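Local coordinates for polyhedrin (Orgyia pseudotsugata cypovirus 5, PDB 5A8U), which forms the crystalline matrix of the virus occlusion bodies, polyhedra that protect the virus from the outside environment until insect larvae ingest them, at residues E235-F238 and E242-Y245; V34-T39 and Q44-Q49; R126-D131 and G148-A153. One frame throughout, in Å; residues are numbered along the deposited sequence.

In the fold
From the N terminus, contact 2 comes first and closes the short turn of the hairpin between strands 30-37 and 43-50, inside the six-stranded antiparallel sheet. Contact 3 follows, bringing the loop at 148-153 back to strand 124-128 of the three-stranded sheet after an excursion through the short strands 134-135 and 142-143. Contact 1 closes the C-terminal end of helix 230-241. The three loops follow in series; none encloses or crosses another. In space, contacts 1 and 2 touch: Phe-237 and Phe-238 of the helix, with Tyr-245 of the segment that follows it, pack against Val-35 and Val-45 of the hairpin. Contact 3 lies across the chain's centre from contact 1, with centres about 30 Å apart.

Contact 1 of 3, residues E235-F238 and E242-Y245; sequences ENFF and ELVY
Phe-238 and Tyr-245 form the tight part of this contact, an oblique aromatic pair with ring centroids 4.5 Å apart and planes at 44°. Tyr-245 CD2 sits over the middle of one face of the Phe-238 ring, 3.5 Å from Phe-238 CZ, while the neighbouring Phe-237 covers the opposite face with its CD2. Having CG of Tyr-245 anti to the backbone N (chi1 177°) swings its ring across Phe-238, and its hydroxyl is hydrogen-bonded to Glu-230, the first residue of helix 230-241. At the edge of the Phe-238 ring, near its plane, Leu-243 CB lies 3.8 Å from Phe-238 CD1. The other end of that leucine turns to the second phenylalanine, with Leu-243 CD1 3.7 Å from Phe-237 CE2. The chain between these side chains turns through a Schellman motif that ends helix 230-241: Glu-242 takes a positive phi, and Leu-243 N donates to Phe-238 O across 3.0 Å, with the donor 23° out of the carbonyl plane. The amide of Glu-242 also comes near this oxygen, but at a poor angle for bonding. On the looser, partly exposed side, Glu-242 directs its CB away from the helix segment 235-238, and its carboxylate forms a salt bridge with Arg-146 of the second subunit.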
# COMPACT_ATOMS: atom_id res chain seq x y z
N GLU A 235 1.17 28.00 -4.24
CA GLU A 235 2.40 28.57 -4.78
C GLU A 235 3.59 27.63 -4.70
O GLU A 235 4.43 27.65 -5.58
CB GLU A 235 2.72 29.93 -4.15
CG GLU A 235 3.21 29.87 -2.72
CD GLU A 235 3.40 31.27 -2.14
OE1 GLU A 235 2.68 32.19 -2.58
OE2 GLU A 235 4.28 31.45 -1.26
N ASN A 236 3.65 26.80 -3.66
CA ASN A 236 4.82 25.94 -3.47
C ASN A 236 4.72 24.50 -3.96
O ASN A 236 5.73 23.84 -4.14
CB ASN A 236 5.30 26.00 -2.01
CG ASN A 236 5.91 27.36 -1.67
OD1 ASN A 236 6.30 28.12 -2.58
ND2 ASN A 236 5.97 27.68 -0.38
N PHE A 237 3.50 24.02 -4.20
CA PHE A 237 3.32 22.68 -4.73
C PHE A 237 2.57 22.68 -6.07
O PHE A 237 3.14 22.28 -7.09
CB PHE A 237 2.61 21.75 -3.72
CG PHE A 237 2.35 20.38 -4.27
CD1 PHE A 237 3.41 19.51 -4.51
CD2 PHE A 237 1.07 19.98 -4.63
CE1 PHE A 237 3.20 18.25 -5.06
CE2 PHE A 237 0.85 18.71 -5.18
CZ PHE A 237 1.91 17.85 -5.41
N PHE A 238 1.31 23.10 -6.08
CA PHE A 238 0.50 22.94 -7.29
C PHE A 238 1.00 23.72 -8.48
O PHE A 238 1.16 23.17 -9.57
CB PHE A 238 -0.97 23.30 -7.04
CG PHE A 238 -1.67 22.32 -6.16
CD1 PHE A 238 -2.16 21.13 -6.69
CD2 PHE A 238 -1.80 22.55 -4.80
CE1 PHE A 238 -2.78 20.20 -5.88
CE2 PHE A 238 -2.43 21.61 -3.98
CZ PHE A 238 -2.92 20.44 -4.52
N GLU A 242 2.69 22.29 -12.21
CA GLU A 242 1.71 22.50 -13.28
C GLU A 242 0.50 21.59 -13.10
O GLU A 242 -0.08 21.08 -14.08
CB GLU A 242 2.34 22.39 -14.69
CG GLU A 242 3.48 23.39 -14.88
CD GLU A 242 4.08 23.43 -16.29
OE1 GLU A 242 3.40 23.02 -17.26
OE2 GLU A 242 5.25 23.87 -16.41
N LEU A 243 0.11 21.43 -11.84
CA LEU A 243 -1.12 20.74 -11.47
C LEU A 243 -2.24 21.76 -11.32
O LEU A 243 -2.12 22.69 -10.52
CB LEU A 243 -0.92 20.00 -10.14
CG LEU A 243 -0.03 18.76 -10.19
CD1 LEU A 243 0.34 18.29 -8.79
CD2 LEU A 243 -0.75 17.65 -10.94
N VAL A 244 -3.32 21.62 -12.08
CA VAL A 244 -4.44 22.53 -11.92
C VAL A 244 -5.16 22.27 -10.61
O VAL A 244 -5.13 21.16 -10.06
CB VAL A 244 -5.45 22.49 -13.09
CG1 VAL A 244 -4.86 23.22 -14.31
CG2 VAL A 244 -5.86 21.06 -13.41
N TYR A 245 -5.80 23.30 -10.11
CA TYR A 245 -6.36 23.29 -8.77
C TYR A 245 -7.40 24.39 -8.73
O TYR A 245 -7.18 25.48 -9.26
CB TYR A 245 -5.23 23.61 -7.78
CG TYR A 245 -5.64 23.72 -6.33
CD1 TYR A 245 -6.14 24.90 -5.81
CD2 TYR A 245 -5.49 22.63 -5.47
CE1 TYR A 245 -6.51 25.00 -4.48
CE2 TYR A 245 -5.86 22.73 -4.13
CZ TYR A 245 -6.37 23.92 -3.65
OH TYR A 245 -6.74 24.02 -2.34

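Contact 2 of 3, residues V34-T39 and Q44-Q49; sequences VVLKYT and QVYNWQ
Val-34 pairs with Tyr-46 and Leu-36 with Gln-44 as the antiparallel hydrogen-bonded pairs of a beta hairpin, with Val-35 and Val-45 as the non-hydrogen-bonded pair between them. Four backbone bonds tie the strands, the straightest from Leu-36 N to Gln-44 O at 2.8 Å and 175°. Gln-44 runs alongside Leu-36 and crosses Tyr-38. Its CB lies at the edge of the Tyr-38 ring, near the ring plane, 3.7 Å from Tyr-38 CE1. With CG anti to the backbone N (chi1 -173°), the extended chain brings Gln-44 CD to 4.1 Å from Tyr-38 OH and NE2 to bonding distance of it: Gln-44 NE2 donates to Tyr-38 OH over 2.9 Å, a bent bond that nevertheless keeps the oxygen close to the amide plane. The same NE2 brushes Leu-36 CD1 at 4.2 Å and is also hydrogen-bonded to Lys-64 O, while OE1 is bonded to the side chains of Asn-67 and Asn-70; both ends of this buried amide thus have partners, and its rotation is fixed. Tyr-38 OH is bonded in addition to Met-63 O. On the same face as Gln-44, Leu-36 CD1 meets the edge of the Tyr-46 ring, 4.0 Å from Tyr-46 CE2, and Val-34 CG2 touches Trp-48 CZ3 at 3.8 Å. Strand 53-58 packs over this face, with Leu-58 against Val-34, Tyr-46 and Trp-48. On the other face, Val-35 packs on Phe-238 and Val-45 on Phe-237 of helix 230-241, and in the sheet the hairpin runs between strands 109-115 and 223-227.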
# COMPACT_ATOMS: atom_id res chain seq x y z
N VAL A 34 -6.01 14.35 -3.85
CA VAL A 34 -7.05 14.57 -2.86
C VAL A 34 -6.57 15.68 -1.95
O VAL A 34 -5.48 15.61 -1.38
CB VAL A 34 -7.30 13.31 -2.02
CG1 VAL A 34 -8.05 13.64 -0.70
CG2 VAL A 34 -8.04 12.29 -2.85
N VAL A 35 -7.37 16.74 -1.86
CA VAL A 35 -7.03 17.85 -0.98
C VAL A 35 -8.05 17.93 0.13
O VAL A 35 -9.22 18.18 -0.12
CB VAL A 35 -7.02 19.19 -1.72
CG1 VAL A 35 -6.54 20.29 -0.78
CG2 VAL A 35 -6.09 19.12 -2.91
N LEU A 36 -7.60 17.71 1.36
CA LEU A 36 -8.52 17.72 2.51
C LEU A 36 -8.46 19.07 3.19
O LEU A 36 -7.38 19.62 3.37
CB LEU A 36 -8.13 16.63 3.49
CG LEU A 36 -8.23 15.24 2.86
CD1 LEU A 36 -7.50 14.22 3.69
CD2 LEU A 36 -9.70 14.86 2.73
N LYS A 37 -9.62 19.60 3.58
CA LYS A 37 -9.66 20.94 4.15
C LYS A 37 -10.12 20.89 5.60
O LYS A 37 -11.08 20.18 5.92
CB LYS A 37 -10.61 21.82 3.33
CG LYS A 37 -10.32 21.76 1.83
CD LYS A 37 -11.01 22.93 1.13
CE LYS A 37 -10.36 24.23 1.54
NZ LYS A 37 -10.94 25.39 0.81
N TYR A 38 -9.43 21.66 6.44
CA TYR A 38 -9.67 21.66 7.89
C TYR A 38 -10.08 23.06 8.32
O TYR A 38 -9.77 24.03 7.65
CB TYR A 38 -8.42 21.18 8.66
CG TYR A 38 -8.01 19.81 8.18
CD1 TYR A 38 -7.20 19.67 7.06
CD2 TYR A 38 -8.50 18.66 8.79
CE1 TYR A 38 -6.87 18.43 6.58
CE2 TYR A 38 -8.18 17.41 8.31
CZ TYR A 38 -7.36 17.30 7.20
OH TYR A 38 -7.01 16.08 6.72
N THR A 39 -10.81 23.13 9.42
CA THR A 39 -11.41 24.40 9.83
C THR A 39 -10.40 25.41 10.36
O THR A 39 -10.73 26.58 10.52
CB THR A 39 -12.52 24.18 10.87
OG1 THR A 39 -11.99 23.49 12.00
CG2 THR A 39 -13.64 23.34 10.24
N GLN A 44 -4.50 19.32 3.60
CA GLN A 44 -3.65 18.14 3.51
C GLN A 44 -3.78 17.55 2.12
O GLN A 44 -4.89 17.30 1.66
CB GLN A 44 -4.02 17.09 4.57
CG GLN A 44 -3.02 15.91 4.60
CD GLN A 44 -3.20 15.01 5.81
OE1 GLN A 44 -2.24 14.35 6.23
NE2 GLN A 44 -4.41 14.96 6.37
N VAL A 45 -2.63 17.33 1.49
CA VAL A 45 -2.56 16.92 0.09
C VAL A 45 -2.05 15.49 -0.02
O VAL A 45 -1.06 15.11 0.61
CB VAL A 45 -1.57 17.82 -0.66
CG1 VAL A 45 -1.40 17.37 -2.14
CG2 VAL A 45 -2.02 19.30 -0.55
N TYR A 46 -2.73 14.70 -0.84
CA TYR A 46 -2.23 13.41 -1.29
C TYR A 46 -2.30 13.41 -2.80
O TYR A 46 -3.35 13.67 -3.37
CB TYR A 46 -3.12 12.28 -0.77
CG TYR A 46 -3.07 12.10 0.74
CD1 TYR A 46 -2.09 11.30 1.32
CD2 TYR A 46 -4.00 12.72 1.56
CE1 TYR A 46 -2.04 11.14 2.71
CE2 TYR A 46 -3.97 12.56 2.92
CZ TYR A 46 -2.98 11.78 3.49
OH TYR A 46 -2.94 11.61 4.86
N ASN A 47 -1.17 13.12 -3.45
CA ASN A 47 -1.05 13.11 -4.90
C ASN A 47 -0.51 11.76 -5.41
O ASN A 47 0.60 11.37 -5.08
CB ASN A 47 -0.18 14.29 -5.37
CG ASN A 47 0.24 14.18 -6.84
OD1 ASN A 47 1.41 14.01 -7.14
ND2 ASN A 47 -0.74 14.25 -7.75
N TRP A 48 -1.35 11.05 -6.16
CA TRP A 48 -0.97 9.79 -6.81
C TRP A 48 -0.69 10.02 -8.31
O TRP A 48 -1.34 10.84 -8.94
CB TRP A 48 -2.11 8.78 -6.70
CG TRP A 48 -2.47 8.28 -5.33
CD1 TRP A 48 -2.11 7.09 -4.76
CD2 TRP A 48 -3.34 8.92 -4.38
NE1 TRP A 48 -2.68 6.96 -3.52
CE2 TRP A 48 -3.43 8.07 -3.26
CE3 TRP A 48 -4.03 10.13 -4.37
CZ2 TRP A 48 -4.20 8.41 -2.14
CZ3 TRP A 48 -4.79 10.46 -3.26
CH2 TRP A 48 -4.87 9.60 -2.16
N GLN A 49 0.26 9.27 -8.87
CA GLN A 49 0.54 9.34 -10.30
C GLN A 49 0.51 7.93 -10.86
O GLN A 49 0.71 6.96 -10.14
CB GLN A 49 1.93 9.92 -10.55
CG GLN A 49 2.19 11.28 -9.95
CD GLN A 49 3.61 11.75 -10.21
OE1 GLN A 49 4.04 11.86 -11.37
NE2 GLN A 49 4.35 12.01 -9.13

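Contact 3 of 3, residues R126-D131 and G148-A153; sequences RFFGPD and GLLNAA
On strand 124-128, an outermost strand of the three-stranded antiparallel sheet within this chain, Arg-126 reaches across to Asn-151 in the loop that follows strand 142-143. The arginine chain is extended from CG to NE, which places the guanidinium edge against the amide oxygen. The grip is side-on: two nitrogens share a single acceptor. Arg-126 NH2 donates to Asn-151 OD1 over 2.8 Å, nearly straight at 160° and in the plane of the asparagine carbonyl. The companion bond from Arg-126 NE to Asn-151 OD1 is longer, 3.3 Å, and comes from above that carbonyl plane. Because OD1 lies in the plane of the guanidinium while the amide itself is turned 48° against it, only one of the two donors can meet the oxygen in the carbonyl plane. Leu-150 O also comes close, 2.9 Å from Arg-126 NE, and 3.1 Å from Arg-126 CD. Two residues along the strand, Phe-128 offers the edge of its ring to the leucine, with Phe-128 CE2 4.3 Å from Leu-150 CD2, a looser apolar touch than the arginine-asparagine bonds.

The charge is met by Glu-193 of the adjacent strand 189-195, whose OE2 forms a salt bridge with the same NH2. Arg-126 NH1 is hydrogen-bonded to Ser-219 of the third subunit, whose Pro-221 packs on Phe-128. Edge strand 124-128 of the three-stranded sheet, the loop 148-153 and the third subunit thus meet at a subunit interface of the three-chain assembly, bridged by one guanidinium.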
# COMPACT_ATOMS: atom_id res chain seq x y z
N ARG A 126 -15.48 6.52 -4.42
CA ARG A 126 -16.39 5.85 -3.50
C ARG A 126 -16.30 6.40 -2.10
O ARG A 126 -15.20 6.56 -1.56
CB ARG A 126 -16.09 4.35 -3.42
CG ARG A 126 -16.07 3.59 -4.76
CD ARG A 126 -15.96 2.08 -4.51
NE ARG A 126 -15.71 1.30 -5.73
CZ ARG A 126 -14.50 0.98 -6.18
NH1 ARG A 126 -13.41 1.38 -5.52
NH2 ARG A 126 -14.38 0.26 -7.29
N PHE A 127 -17.45 6.66 -1.48
CA PHE A 127 -17.48 7.11 -0.08
C PHE A 127 -17.90 6.00 0.87
O PHE A 127 -18.79 5.20 0.55
CB PHE A 127 -18.41 8.30 0.08
CG PHE A 127 -17.82 9.59 -0.42
CD1 PHE A 127 -16.77 10.17 0.28
CD2 PHE A 127 -18.30 10.20 -1.56
CE1 PHE A 127 -16.20 11.35 -0.16
CE2 PHE A 127 -17.73 11.40 -2.01
CZ PHE A 127 -16.67 11.97 -1.31
N PHE A 128 -17.24 5.95 2.02
CA PHE A 128 -17.53 4.99 3.07
C PHE A 128 -17.61 5.77 4.37
O PHE A 128 -17.08 6.88 4.47
CB PHE A 128 -16.41 3.94 3.19
CG PHE A 128 -16.13 3.20 1.90
CD1 PHE A 128 -15.33 3.78 0.92
CD2 PHE A 128 -16.67 1.94 1.68
CE1 PHE A 128 -15.08 3.11 -0.27
CE2 PHE A 128 -16.41 1.27 0.50
CZ PHE A 128 -15.63 1.85 -0.48
N GLY A 129 -18.29 5.21 5.35
CA GLY A 129 -18.29 5.78 6.69
C GLY A 129 -16.96 5.53 7.39
O GLY A 129 -16.06 4.89 6.83
N PRO A 130 -16.83 6.05 8.61
CA PRO A 130 -15.58 5.94 9.37
C PRO A 130 -15.28 4.49 9.77
O PRO A 130 -14.13 4.17 10.08
CB PRO A 130 -15.83 6.83 10.60
CG PRO A 130 -17.30 6.95 10.70
CD PRO A 130 -17.85 6.85 9.32
N ASP A 131 -16.30 3.64 9.75
CA ASP A 131 -16.18 2.22 10.06
C ASP A 131 -16.00 1.35 8.81
O ASP A 131 -15.99 0.12 8.90
CB ASP A 131 -17.44 1.75 10.78
CG ASP A 131 -18.68 1.90 9.92
OD1 ASP A 131 -18.65 2.71 8.96
OD2 ASP A 131 -19.68 1.21 10.20
N GLY A 148 -24.15 -4.11 1.02
CA GLY A 148 -23.34 -3.09 0.37
C GLY A 148 -22.94 -3.36 -1.07
O GLY A 148 -22.20 -4.31 -1.38
N LEU A 149 -23.43 -2.50 -1.95
CA LEU A 149 -23.03 -2.46 -3.35
C LEU A 149 -21.73 -1.68 -3.43
O LEU A 149 -21.70 -0.48 -3.15
CB LEU A 149 -24.12 -1.75 -4.16
CG LEU A 149 -23.90 -1.44 -5.63
CD1 LEU A 149 -23.69 -2.71 -6.43
CD2 LEU A 149 -25.08 -0.62 -6.18
N LEU A 150 -20.64 -2.34 -3.81
CA LEU A 150 -19.35 -1.67 -3.86
C LEU A 150 -19.12 -0.84 -5.12
O LEU A 150 -18.30 0.07 -5.13
CB LEU A 150 -18.17 -2.63 -3.62
CG LEU A 150 -18.15 -3.25 -2.22
CD1 LEU A 150 -16.84 -4.00 -1.97
CD2 LEU A 150 -18.35 -2.17 -1.18
N ASN A 151 -19.86 -1.14 -6.19
CA ASN A 151 -19.80 -0.33 -7.40
C ASN A 151 -21.19 0.20 -7.73
O ASN A 151 -21.97 -0.47 -8.40
CB ASN A 151 -19.24 -1.14 -8.56
CG ASN A 151 -17.76 -1.40 -8.42
OD1 ASN A 151 -16.98 -0.48 -8.15
ND2 ASN A 151 -17.36 -2.65 -8.57
N ALA A 152 -21.49 1.40 -7.24
CA ALA A 152 -22.80 2.01 -7.40
C ALA A 152 -22.80 3.01 -8.55
O ALA A 152 -21.74 3.51 -8.96
CB ALA A 152 -23.22 2.69 -6.10
N ALA A 153 -23.98 3.32 -9.08
CA ALA A 153 -24.08 4.31 -10.14
C ALA A 153 -23.43 5.65 -9.76
O ALA A 153 -22.80 6.31 -10.59
CB ALA A 153 -25.55 4.54 -10.53